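PDB 5H3H: abhydrolase domain-containing protein from Exiguobacterium antarcticum, which probably hydrolyses ester bonds as an alpha/beta-hydrolase-fold esterase, possibly with perhydrolase activity. Local coordinates for residues 136-139 against 140-143; 150-153 against 154-157. All blocks are in the same frame, centred on the assembly; numbering follows the deposited sequence.

Both contacts are local turns at helix starts, met in series along the chain: the second begins only after the first is complete, and neither encloses the other. Residues 136-138 end the loop that leaves strand 114-120, and contact 1 turns that loop into helix 139-149. The short connection through 150-152 then leads into helix 153-164, which contact 2 starts. Their centres lie about 17 Å apart, and their nearest atoms are about 7 Å apart. Together they set the beginnings of two successive helices inserted between strands 114-120 and 211-217, consistent with the cap region of an alpha/beta hydrolase.

Contact 1. Residues 136-139 against 140-143; sequences GMTK and DEVD
Lys139 O takes two backbone donors of the first helical turn, Asp143 N at 3.1 Å and, more weakly, Val142 N at 3.3 Å. Just before it, Thr138 N donates to Glu141 OE2 at 3.0 Å. The oxygen is approached on its anti side, 31° out of the carboxylate plane. Glu141 CG stands beside its own backbone N (chi1 -74°) and the chain extends beyond it, which carries the carboxylate back to the Thr138 N-H. In return, Glu141 N donates to Thr138 OG1 at 3.2 Å in a fairly straight bond. These reciprocal bonds form a capping box, with Thr138 as N-cap of helix 139-149, which lies in the excursion between strands 114-120 and 211-217, consistent with the cap of an alpha/beta hydrolase. A valine in place of Thr138 would probably leave Glu141 N without its side-chain acceptor and weaken the helix start. Met137 SD touches Val142 CG1 at 4.0 Å, the two side chains crossing at an angle; both also pack on Phe127, a residue of the ethaneperoxoic acid pocket. Asp143 turns its carboxylate to Arg197 of helix 186-198, with OD1 in a salt bridge.

Contact 2. Residues 150-153 against 154-157; sequences KQDR and PSML
The backbone from Asp152 to Leu157 winds into the first turn of a helix, with Met156 N donating to Asp152 O at 3.2 Å and Leu157 N to Arg153 O at 2.9 Å. The exposed side chains of Asp152 and Ser155 meet through their polar ends, Ser155 OG donating to Asp152 OD2 at a very short 2.5 Å. Ser155 OG lies beside its own backbone N (chi1 -64°), a position from which the hydroxyl faces back along the chain to the carboxylate. Leu157 CG lies 3.4 Å from Arg153 O, while CD1 approaches the guanidinium obliquely, 4.2 Å from Arg153 NH2. The arginine leaves the helix with CG anti to N (chi1 -175°) and bends at chi3; its NH2 then donates to Val182 O, at the end of helix 171-182. Met156 CB also rests by Arg153 O, at 3.4 Å, and its side chain packs on Leu145 and Thr149 of helix 139-149 and on Trp30 of the ligand pocket. At Pro154 the missing N-H costs no helical bond, because no earlier carbonyl of the helix needs a donor from the first turn. With Asp152 at the N-cap position and proline in the first turn, this is a characteristic helix N-terminus, opening helix 153-164 in what is probably the cap region over the alpha/beta hydrolase pocket.

Contact 1. Residues 136-139 against 140-143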
loop_
_atom_site.group_PDB
_atom_site.type_symbol
_atom_site.label_atom_id
_atom_site.label_comp_id
_atom_site.label_asym_id
_atom_site.label_seq_id
_atom_site.Cartn_x
_atom_site.Cartn_y
_atom_site.Cartn_z
ATOM N N GLY B 136 -25.827 -12.815 0.875
ATOM C CA GLY B 136 -24.910 -13.938 1.172
ATOM C C GLY B 136 -25.371 -14.795 2.329
ATOM O O GLY B 136 -26.430 -14.598 2.876
ATOM N N MET B 137 -24.553 -15.739 2.713
ATOM C CA MET B 137 -24.811 -16.515 3.887
ATOM C C MET B 137 -24.832 -15.597 5.121
ATOM O O MET B 137 -24.198 -14.570 5.118
ATOM C CB MET B 137 -23.717 -17.585 4.033
ATOM C CG MET B 137 -23.717 -18.590 2.908
ATOM S SD MET B 137 -22.550 -19.942 3.274
ATOM C CE MET B 137 -22.833 -20.852 1.758
ATOM N N THR B 138 -25.592 -15.927 6.154
ATOM C CA THR B 138 -25.539 -15.133 7.374
ATOM C C THR B 138 -24.349 -15.718 8.042
ATOM O O THR B 138 -23.852 -16.765 7.597
ATOM C CB THR B 138 -26.776 -15.332 8.243
ATOM O OG1 THR B 138 -26.916 -16.742 8.545
ATOM C CG2 THR B 138 -28.004 -14.898 7.480
ATOM N N LYS B 139 -23.881 -15.065 9.095
ATOM C CA LYS B 139 -22.854 -15.634 9.951
ATOM C C LYS B 139 -23.186 -16.991 10.543
ATOM O O LYS B 139 -22.284 -17.847 10.733
ATOM C CB LYS B 139 -22.549 -14.704 11.110
ATOM C CG LYS B 139 -21.413 -13.806 10.797
ATOM C CD LYS B 139 -21.098 -12.969 12.003
ATOM C CE LYS B 139 -19.904 -12.082 11.719
ATOM N NZ LYS B 139 -19.747 -11.144 12.857
ATOM N N ASP B 140 -24.452 -17.205 10.871
ATOM C CA ASP B 140 -24.835 -18.476 11.471
ATOM C C ASP B 140 -24.799 -19.619 10.412
ATOM O O ASP B 140 -24.416 -20.760 10.760
ATOM C CB ASP B 140 -26.162 -18.344 12.265
ATOM C CG ASP B 140 -26.098 -17.250 13.395
ATOM O OD1 ASP B 140 -24.996 -16.854 13.865
ATOM O OD2 ASP B 140 -27.176 -16.764 13.820
ATOM N N GLU B 141 -25.103 -19.325 9.136
ATOM C CA GLU B 141 -24.880 -20.341 8.088
ATOM C C GLU B 141 -23.410 -20.802 7.944
ATOM O O GLU B 141 -23.169 -21.937 7.626
ATOM C CB GLU B 141 -25.466 -19.952 6.734
ATOM C CG GLU B 141 -26.992 -20.075 6.708
ATOM C CD GLU B 141 -27.702 -19.257 5.634
ATOM O OE1 GLU B 141 -28.870 -19.589 5.317
ATOM O OE2 GLU B 141 -27.158 -18.270 5.133
ATOM N N VAL B 142 -22.445 -19.934 8.176
ATOM C CA VAL B 142 -21.043 -20.354 8.036
ATOM C C VAL B 142 -20.573 -21.128 9.268
ATOM O O VAL B 142 -19.795 -22.099 9.167
ATOM C CB VAL B 142 -20.083 -19.172 7.690
ATOM C CG1 VAL B 142 -20.413 -18.538 6.336
ATOM C CG2 VAL B 142 -20.154 -18.092 8.728
ATOM N N ASP B 143 -21.030 -20.703 10.442
ATOM C CA ASP B 143 -20.882 -21.523 11.655
ATOM C C ASP B 143 -21.427 -22.943 11.479
ATOM O O ASP B 143 -20.778 -23.877 11.909
ATOM C CB ASP B 143 -21.529 -20.859 12.876
ATOM C CG ASP B 143 -20.739 -19.647 13.384
ATOM O OD1 ASP B 143 -19.477 -19.651 13.342
ATOM O OD2 ASP B 143 -21.390 -18.686 13.863
#

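Contact 2. Residues 150-153 against 154-157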
loop_
_atom_site.group_PDB
_atom_site.type_symbol
_atom_site.label_atom_id
_atom_site.label_comp_id
_atom_site.label_asym_id
_atom_site.label_seq_id
_atom_site.Cartn_x
_atom_site.Cartn_y
_atom_site.Cartn_z
ATOM N N LYS B 150 -16.190 -30.108 11.553
ATOM C CA LYS B 150 -15.672 -30.705 12.787
ATOM C C LYS B 150 -16.209 -32.124 13.137
ATOM O O LYS B 150 -15.704 -32.757 14.018
ATOM C CB LYS B 150 -15.791 -29.751 13.981
ATOM C CG LYS B 150 -14.629 -28.805 14.116
ATOM C CD LYS B 150 -15.036 -27.337 14.261
ATOM C CE LYS B 150 -15.787 -26.984 15.518
ATOM N NZ LYS B 150 -15.410 -25.618 16.043
ATOM N N GLN B 151 -17.153 -32.614 12.351
ATOM C CA GLN B 151 -17.836 -33.899 12.538
ATOM C C GLN B 151 -17.730 -34.865 11.387
ATOM O O GLN B 151 -17.673 -36.057 11.625
ATOM C CB GLN B 151 -19.296 -33.595 12.710
ATOM C CG GLN B 151 -19.531 -32.831 13.997
ATOM C CD GLN B 151 -20.999 -32.624 14.199
ATOM O OE1 GLN B 151 -21.638 -31.853 13.469
ATOM N NE2 GLN B 151 -21.559 -33.364 15.142
ATOM N N ASP B 152 -17.719 -34.348 10.142
ATOM C CA ASP B 152 -17.747 -35.193 8.926
ATOM C C ASP B 152 -17.370 -34.238 7.788
ATOM O O ASP B 152 -18.242 -33.734 7.107
ATOM C CB ASP B 152 -19.203 -35.721 8.724
ATOM C CG ASP B 152 -19.290 -37.188 8.345
ATOM O OD1 ASP B 152 -19.040 -38.034 9.251
ATOM O OD2 ASP B 152 -19.714 -37.523 7.196
ATOM N N ARG B 153 -16.066 -34.011 7.589
ATOM C CA ARG B 153 -15.621 -33.060 6.537
ATOM C C ARG B 153 -15.941 -33.566 5.113
ATOM O O ARG B 153 -16.469 -32.818 4.294
ATOM C CB ARG B 153 -14.149 -32.647 6.773
ATOM C CG ARG B 153 -13.619 -31.579 5.805
ATOM C CD ARG B 153 -12.248 -31.082 6.262
ATOM N NE ARG B 153 -11.308 -32.192 6.238
ATOM C CZ ARG B 153 -10.547 -32.521 5.200
ATOM N NH1 ARG B 153 -9.761 -33.572 5.298
ATOM N NH2 ARG B 153 -10.572 -31.805 4.055
ATOM N N PRO B 154 -15.686 -34.826 4.794
ATOM C CA PRO B 154 -16.052 -35.180 3.404
ATOM C C PRO B 154 -17.543 -35.029 3.086
ATOM O O PRO B 154 -17.895 -34.674 1.943
ATOM C CB PRO B 154 -15.611 -36.639 3.284
ATOM C CG PRO B 154 -14.629 -36.825 4.346
ATOM C CD PRO B 154 -14.884 -35.851 5.450
ATOM N N SER B 155 -18.420 -35.292 4.076
ATOM C CA SER B 155 -19.915 -35.099 3.840
ATOM C C SER B 155 -20.306 -33.625 3.648
ATOM O O SER B 155 -21.106 -33.291 2.748
ATOM C CB SER B 155 -20.743 -35.741 4.938
ATOM O OG SER B 155 -20.540 -37.144 4.913
ATOM N N MET B 156 -19.677 -32.775 4.461
ATOM C CA MET B 156 -19.745 -31.297 4.363
ATOM C C MET B 156 -19.406 -30.893 2.955
ATOM O O MET B 156 -20.152 -30.120 2.311
ATOM C CB MET B 156 -18.788 -30.630 5.369
ATOM C CG MET B 156 -18.911 -29.125 5.405
ATOM S SD MET B 156 -18.060 -28.273 4.079
ATOM C CE MET B 156 -16.344 -28.473 4.607
ATOM N N LEU B 157 -18.263 -31.391 2.482
ATOM C CA LEU B 157 -17.794 -31.108 1.110
ATOM C C LEU B 157 -18.731 -31.561 0.004
ATOM O O LEU B 157 -18.889 -30.875 -0.964
ATOM C CB LEU B 157 -16.373 -31.706 0.904
ATOM C CG LEU B 157 -15.253 -31.041 1.712
ATOM C CD1 LEU B 157 -13.973 -31.819 1.561
ATOM C CD2 LEU B 157 -14.989 -29.588 1.290
#